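Glycoside hydrolase family 81 (Clostridium thermocellum, PDB 6FOP) probably hydrolyses beta-1,3-glucans such as laminarin as a family 81 glucanase of the cellulosome. Local coordinates at residues H562-I576 and E601-W614. Sequence-based numbering, arbitrary orientation.
With NI (nickel (II) ion), chain B.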
loop_
_atom_site.group_PDB
_atom_site.type_symbol
_atom_site.label_atom_id
_atom_site.label_comp_id
_atom_site.label_asym_id
_atom_site.label_seq_id
_atom_site.Cartn_x
_atom_site.Cartn_y
_atom_site.Cartn_z
ATOM N N HIS A 562 -1.712 -16.100 -8.489
ATOM C CA HIS A 562 -2.104 -16.981 -7.389
ATOM C C HIS A 562 -0.880 -17.821 -6.972
ATOM O O HIS A 562 -0.938 -19.051 -6.887
ATOM C CB HIS A 562 -3.268 -17.817 -7.879
ATOM C CG HIS A 562 -3.997 -18.593 -6.826
ATOM N ND1 HIS A 562 -3.610 -19.853 -6.413
ATOM C CD2 HIS A 562 -5.169 -18.342 -6.209
ATOM C CE1 HIS A 562 -4.495 -20.326 -5.553
ATOM N NE2 HIS A 562 -5.466 -19.445 -5.435
ATOM N N GLU A 563 0.206 -17.111 -6.712
ATOM C CA GLU A 563 1.493 -17.680 -6.296
ATOM C C GLU A 563 1.984 -16.976 -5.047
ATOM O O GLU A 563 1.598 -15.835 -4.779
ATOM C CB GLU A 563 2.539 -17.558 -7.416
ATOM C CG GLU A 563 2.157 -18.264 -8.693
ATOM C CD GLU A 563 3.194 -18.143 -9.788
ATOM O OE1 GLU A 563 3.677 -17.029 -10.045
ATOM O OE2 GLU A 563 3.509 -19.172 -10.408
ATOM N N ILE A 564 2.884 -17.644 -4.322
ATOM C CA ILE A 564 3.575 -17.057 -3.179
ATOM C C ILE A 564 5.053 -17.365 -3.260
ATOM O O ILE A 564 5.488 -18.112 -4.145
ATOM C CB ILE A 564 2.964 -17.506 -1.815
ATOM C CG1 ILE A 564 3.024 -19.041 -1.633
ATOM C CG2 ILE A 564 1.549 -16.976 -1.684
ATOM C CD1 ILE A 564 2.592 -19.529 -0.258
ATOM N N TRP A 565 5.834 -16.810 -2.331
ATOM C CA TRP A 565 7.285 -16.927 -2.450
ATOM C C TRP A 565 7.895 -18.261 -2.106
ATOM O O TRP A 565 9.077 -18.486 -2.376
ATOM C CB TRP A 565 7.984 -15.827 -1.655
ATOM C CG TRP A 565 7.906 -14.437 -2.197
ATOM C CD1 TRP A 565 7.419 -13.335 -1.543
ATOM C CD2 TRP A 565 8.404 -13.970 -3.458
ATOM N NE1 TRP A 565 7.599 -12.206 -2.324
ATOM C CE2 TRP A 565 8.184 -12.579 -3.506
ATOM C CE3 TRP A 565 8.995 -14.600 -4.560
ATOM C CZ2 TRP A 565 8.542 -11.795 -4.624
ATOM C CZ3 TRP A 565 9.370 -13.833 -5.658
ATOM C CH2 TRP A 565 9.130 -12.444 -5.689
ATOM N N TRP A 566 7.121 -19.145 -1.484
ATOM C CA TRP A 566 7.586 -20.491 -1.163
ATOM C C TRP A 566 6.599 -21.521 -1.683
ATOM O O TRP A 566 5.484 -21.186 -2.088
ATOM C CB TRP A 566 7.847 -20.616 0.337
ATOM C CG TRP A 566 6.628 -20.674 1.216
ATOM C CD1 TRP A 566 6.017 -21.790 1.678
ATOM C CD2 TRP A 566 5.889 -19.570 1.745
ATOM N NE1 TRP A 566 4.943 -21.463 2.475
ATOM C CE2 TRP A 566 4.847 -20.105 2.545
ATOM C CE3 TRP A 566 6.033 -18.175 1.674
ATOM C CZ2 TRP A 566 3.934 -19.305 3.222
ATOM C CZ3 TRP A 566 5.108 -17.371 2.363
ATOM C CH2 TRP A 566 4.093 -17.947 3.139
ATOM N N ASN A 567 7.001 -22.785 -1.638
ATOM C CA ASN A 567 6.192 -23.874 -2.151
ATOM C C ASN A 567 5.203 -24.326 -1.078
ATOM O O ASN A 567 5.336 -25.385 -0.494
ATOM C CB ASN A 567 7.089 -25.015 -2.616
ATOM C CG ASN A 567 6.322 -26.113 -3.320
ATOM O OD1 ASN A 567 5.173 -25.939 -3.736
ATOM N ND2 ASN A 567 6.959 -27.244 -3.472
ATOM N N GLY A 568 4.208 -23.492 -0.837
ATOM C CA GLY A 568 3.204 -23.763 0.197
ATOM C C GLY A 568 1.934 -24.329 -0.396
ATOM O O GLY A 568 1.785 -24.430 -1.625
ATOM N N THR A 569 1.025 -24.733 0.485
ATOM C CA THR A 569 -0.262 -25.235 0.058
ATOM C C THR A 569 -1.131 -24.062 -0.388
ATOM O O THR A 569 -0.809 -22.871 -0.139
ATOM C CB THR A 569 -1.010 -25.941 1.199
ATOM O OG1 THR A 569 -1.372 -24.961 2.161
ATOM C CG2 THR A 569 -0.168 -27.067 1.840
ATOM N N ASN A 570 -2.253 -24.386 -1.017
ATOM C CA ASN A 570 -3.227 -23.361 -1.374
ATOM C C ASN A 570 -3.890 -22.723 -0.149
ATOM O O ASN A 570 -4.333 -21.567 -0.209
ATOM C CB ASN A 570 -4.240 -23.889 -2.402
ATOM C CG ASN A 570 -3.598 -24.152 -3.747
ATOM O OD1 ASN A 570 -3.253 -25.298 -4.115
ATOM N ND2 ASN A 570 -3.354 -23.101 -4.445
ATOM N N SER A 571 -3.899 -23.437 0.976
ATOM C CA SER A 571 -4.281 -22.814 2.242
ATOM C C SER A 571 -3.320 -21.690 2.633
ATOM O O SER A 571 -3.765 -20.604 3.046
ATOM C CB SER A 571 -4.415 -23.841 3.344
ATOM O OG SER A 571 -4.771 -23.203 4.548
ATOM N N GLU A 572 -2.015 -21.953 2.532
ATOM C CA GLU A 572 -1.027 -20.898 2.751
ATOM C C GLU A 572 -1.182 -19.747 1.737
ATOM O O GLU A 572 -1.127 -18.580 2.117
ATOM C CB GLU A 572 0.400 -21.455 2.726
ATOM C CG GLU A 572 0.667 -22.381 3.910
ATOM C CD GLU A 572 1.943 -23.158 3.747
ATOM O OE1 GLU A 572 2.995 -22.644 4.175
ATOM O OE2 GLU A 572 1.890 -24.281 3.176
ATOM N N LYS A 573 -1.429 -20.077 0.466
ATOM C CA LYS A 573 -1.559 -19.032 -0.527
ATOM C C LYS A 573 -2.708 -18.082 -0.190
ATOM O O LYS A 573 -2.566 -16.862 -0.323
ATOM C CB LYS A 573 -1.742 -19.611 -1.929
ATOM C CG LYS A 573 -0.529 -20.363 -2.444
ATOM C CD LYS A 573 -0.706 -20.833 -3.875
ATOM C CE LYS A 573 0.447 -21.729 -4.285
ATOM N NZ LYS A 573 0.393 -22.122 -5.708
ATOM N N HIS A 574 -3.840 -18.623 0.255
ATOM C CA HIS A 574 -4.980 -17.803 0.684
ATOM C C HIS A 574 -4.692 -17.078 2.020
ATOM O O HIS A 574 -5.007 -15.890 2.175
ATOM C CB HIS A 574 -6.225 -18.695 0.790
ATOM C CG HIS A 574 -6.878 -18.947 -0.529
ATOM N ND1 HIS A 574 -8.144 -18.517 -0.823
ATOM C CD2 HIS A 574 -6.410 -19.521 -1.654
ATOM C CE1 HIS A 574 -8.444 -18.834 -2.061
ATOM N NE2 HIS A 574 -7.411 -19.453 -2.583
ATOM N N GLY A 575 -4.061 -17.795 2.959
ATOM C CA GLY A 575 -3.879 -17.279 4.310
ATOM C C GLY A 575 -2.941 -16.091 4.430
ATOM O O GLY A 575 -3.052 -15.318 5.404
ATOM N N ILE A 576 -1.996 -15.928 3.487
ATOM C CA ILE A 576 -1.088 -14.790 3.591
ATOM C C ILE A 576 -1.794 -13.455 3.440
ATOM O O ILE A 576 -1.185 -12.443 3.743
ATOM C CB ILE A 576 0.111 -14.837 2.610
ATOM C CG1 ILE A 576 -0.332 -14.794 1.126
ATOM C CG2 ILE A 576 1.017 -16.043 2.891
ATOM C CD1 ILE A 576 0.600 -13.982 0.258
ATOM N N GLU A 601 -12.929 -22.277 -2.745
ATOM C CA GLU A 601 -11.900 -22.366 -3.786
ATOM C C GLU A 601 -10.619 -22.975 -3.206
ATOM O O GLU A 601 -9.979 -23.831 -3.808
ATOM C CB GLU A 601 -11.562 -20.987 -4.355
ATOM C CG GLU A 601 -10.286 -20.985 -5.190
ATOM C CD GLU A 601 -9.905 -19.660 -5.818
ATOM O OE1 GLU A 601 -10.677 -19.159 -6.640
ATOM O OE2 GLU A 601 -8.818 -19.130 -5.490
ATOM N N MET A 602 -10.219 -22.474 -2.040
ATOM C CA MET A 602 -9.024 -22.970 -1.353
ATOM C C MET A 602 -9.085 -24.496 -1.134
ATOM O O MET A 602 -8.116 -25.208 -1.426
ATOM C CB MET A 602 -8.842 -22.178 -0.032
ATOM C CG MET A 602 -7.691 -22.623 0.858
ATOM S SD MET A 602 -8.039 -24.055 1.899
ATOM C CE MET A 602 -9.400 -23.412 2.864
ATOM N N LEU A 603 -10.233 -24.998 -0.691
ATOM C CA LEU A 603 -10.407 -26.439 -0.493
ATOM C C LEU A 603 -10.257 -27.213 -1.806
ATOM O O LEU A 603 -9.571 -28.255 -1.855
ATOM C CB LEU A 603 -11.770 -26.741 0.127
ATOM C CG LEU A 603 -12.036 -26.277 1.554
ATOM C CD1 LEU A 603 -13.411 -26.769 1.964
ATOM C CD2 LEU A 603 -10.968 -26.798 2.506
ATOM N N ARG A 604 -10.926 -26.719 -2.852
ATOM C CA ARG A 604 -10.839 -27.363 -4.159
ATOM C C ARG A 604 -9.395 -27.438 -4.650
ATOM O O ARG A 604 -8.937 -28.444 -5.166
ATOM C CB ARG A 604 -11.693 -26.631 -5.185
ATOM C CG ARG A 604 -13.181 -26.848 -5.047
ATOM C CD ARG A 604 -13.893 -26.450 -6.335
ATOM N NE ARG A 604 -13.673 -25.039 -6.663
ATOM C CZ ARG A 604 -14.335 -24.005 -6.132
ATOM N NH1 ARG A 604 -15.283 -24.187 -5.219
ATOM N NH2 ARG A 604 -14.049 -22.773 -6.525
ATOM N N GLU A 605 -8.677 -26.333 -4.472
ATOM C CA GLU A 605 -7.289 -26.255 -4.905
ATOM C C GLU A 605 -6.371 -27.152 -4.088
ATOM O O GLU A 605 -5.395 -27.680 -4.615
ATOM C CB GLU A 605 -6.811 -24.802 -4.893
ATOM C CG GLU A 605 -7.561 -23.957 -5.910
ATOM C CD GLU A 605 -7.411 -22.462 -5.742
ATOM O OE1 GLU A 605 -7.130 -21.944 -4.625
ATOM O OE2 GLU A 605 -7.680 -21.759 -6.734
ATOM N N CYS A 606 -6.661 -27.302 -2.789
ATOM C CA CYS A 606 -5.902 -28.229 -1.955
ATOM C C CYS A 606 -6.254 -29.700 -2.218
ATOM O O CYS A 606 -5.485 -30.579 -1.866
ATOM C CB CYS A 606 -6.109 -27.937 -0.458
ATOM S SG CYS A 606 -5.422 -26.374 0.091
ATOM N N GLY A 607 -7.413 -29.945 -2.820
ATOM C CA GLY A 607 -7.947 -31.294 -3.013
ATOM C C GLY A 607 -8.405 -31.949 -1.738
ATOM O O GLY A 607 -8.355 -33.161 -1.631
ATOM N N THR A 608 -8.871 -31.136 -0.787
ATOM C CA THR A 608 -9.239 -31.628 0.541
ATOM C C THR A 608 -10.602 -31.075 0.947
ATOM O O THR A 608 -11.085 -30.111 0.366
ATOM C CB THR A 608 -8.192 -31.219 1.598
ATOM O OG1 THR A 608 -8.037 -29.794 1.587
ATOM C CG2 THR A 608 -6.871 -31.864 1.325
ATOM N N SER A 609 -11.206 -31.665 1.979
ATOM C CA SER A 609 -12.512 -31.186 2.507
ATOM C C SER A 609 -12.384 -30.225 3.676
ATOM O O SER A 609 -13.353 -29.548 4.004
ATOM C CB SER A 609 -13.385 -32.372 2.894
ATOM O OG SER A 609 -12.616 -33.338 3.562
ATOM N N GLN A 610 -11.187 -30.171 4.266
ATOM C CA GLN A 610 -10.790 -29.183 5.273
ATOM C C GLN A 610 -9.390 -28.697 4.911
ATOM O O GLN A 610 -8.671 -29.369 4.188
ATOM C CB GLN A 610 -10.788 -29.796 6.688
ATOM C CG GLN A 610 -12.178 -29.956 7.239
ATOM C CD GLN A 610 -12.222 -30.712 8.567
ATOM O OE1 GLN A 610 -11.218 -31.236 9.045
ATOM N NE2 GLN A 610 -13.392 -30.732 9.169
ATOM N N PRO A 611 -8.986 -27.533 5.431
ATOM C CA PRO A 611 -7.638 -27.043 5.075
ATOM C C PRO A 611 -6.559 -28.035 5.480
ATOM O O PRO A 611 -6.670 -28.633 6.555
ATOM C CB PRO A 611 -7.483 -25.761 5.891
ATOM C CG PRO A 611 -8.852 -25.412 6.358
ATOM C CD PRO A 611 -9.656 -26.656 6.403
ATOM N N PRO A 612 -5.562 -28.282 4.632
ATOM C CA PRO A 612 -4.518 -29.254 5.027
ATOM C C PRO A 612 -3.593 -28.738 6.124
ATOM O O PRO A 612 -2.982 -29.528 6.852
ATOM C CB PRO A 612 -3.759 -29.486 3.714
ATOM C CG PRO A 612 -3.940 -28.199 2.974
ATOM C CD PRO A 612 -5.369 -27.818 3.247
ATOM N N ASN A 613 -3.476 -27.416 6.182
ATOM C CA ASN A 613 -2.625 -26.726 7.114
ATOM C C ASN A 613 -3.127 -25.285 7.296
ATOM O O ASN A 613 -4.104 -24.882 6.656
ATOM C CB ASN A 613 -1.139 -26.813 6.710
ATOM C CG ASN A 613 -0.802 -26.054 5.446
ATOM O OD1 ASN A 613 -1.672 -25.696 4.651
ATOM N ND2 ASN A 613 0.469 -25.817 5.269
ATOM N N TRP A 614 -2.514 -24.551 8.217
ATOM C CA TRP A 614 -3.031 -23.237 8.647
ATOM C C TRP A 614 -4.527 -23.271 8.932
ATOM O O TRP A 614 -5.276 -22.343 8.622
ATOM C CB TRP A 614 -2.668 -22.126 7.652
ATOM C CG TRP A 614 -1.237 -21.729 7.679
ATOM C CD1 TRP A 614 -0.198 -22.348 8.321
ATOM C CD2 TRP A 614 -0.655 -20.585 7.008
ATOM N NE1 TRP A 614 0.971 -21.666 8.100
ATOM C CE2 TRP A 614 0.727 -20.601 7.278
ATOM C CE3 TRP A 614 -1.174 -19.574 6.211
ATOM C CZ2 TRP A 614 1.606 -19.632 6.773
ATOM C CZ3 TRP A 614 -0.309 -18.608 5.712
ATOM C CH2 TRP A 614 1.068 -18.654 5.991
HETATM NI NI NI B . -7.269 -19.999 -4.572
#
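His-562 and His-574 meet Glu-601 and Glu-605 around a nickel ion. Each histidine gives NE2, at 2.1 Å from the nickel in both cases. Glu-601 binds the metal through OE2, and Glu-605 through OE1. The two glutamates lie one turn apart on helix 592-606. This two-His, two-Glu site joins the two segments within the family 81 C-terminal domain. The carboxylate of Glu-601 stands nearly perpendicular to the His-574 ring, 88° between planes, with OE2 at the ring's edge. Met-602 CB covers one face of that ring in a CH-pi contact, 3.7 Å from its centroid. The second shell fixes the ligands: His-574 ND1 is hydrogen-bonded to Asn-598 OD1, Glu-601 OE1 to Asn-550 N, and Glu-605 OE2 to His-549 ND1. The His-549 ring stacks on His-562.

Away from the metal, Asn-613 grips the start of helix 570-575. Its OD1 accepts from Thr-569 OG1 at 2.6 Å, on a lone pair in the carbonyl plane. Its ND2 donates to Glu-572 OE2 at 3.0 Å, from above the carboxylate plane. Thr-569 N reaches the same OE2 from the opposite face. Thr-569 and Glu-572 form a capping box, so Asn-613 binds both residues of the cap. A chi1 of 179° turns Ser-571 OG away from its own N and toward Asn-613 O, which it meets at 2.8 Å from above the carbonyl plane, not on a lone pair.

Trp-614 lies against this helix. Glu-572 CG sits over its six-membered ring, while Glu-572 OE1 is held by Trp-566 NE1.

The short segments of helices 570-575 and 601-606 run roughly antiparallel, at 150°. Helix 592-606 ends in a Schellman motif at Gly-607. The chain then loops out and returns at Pro-611 to Trp-614 against helix 570-575. Trp-614 is the N-cap of helix 615-622. His-562 directly follows strand 559-561.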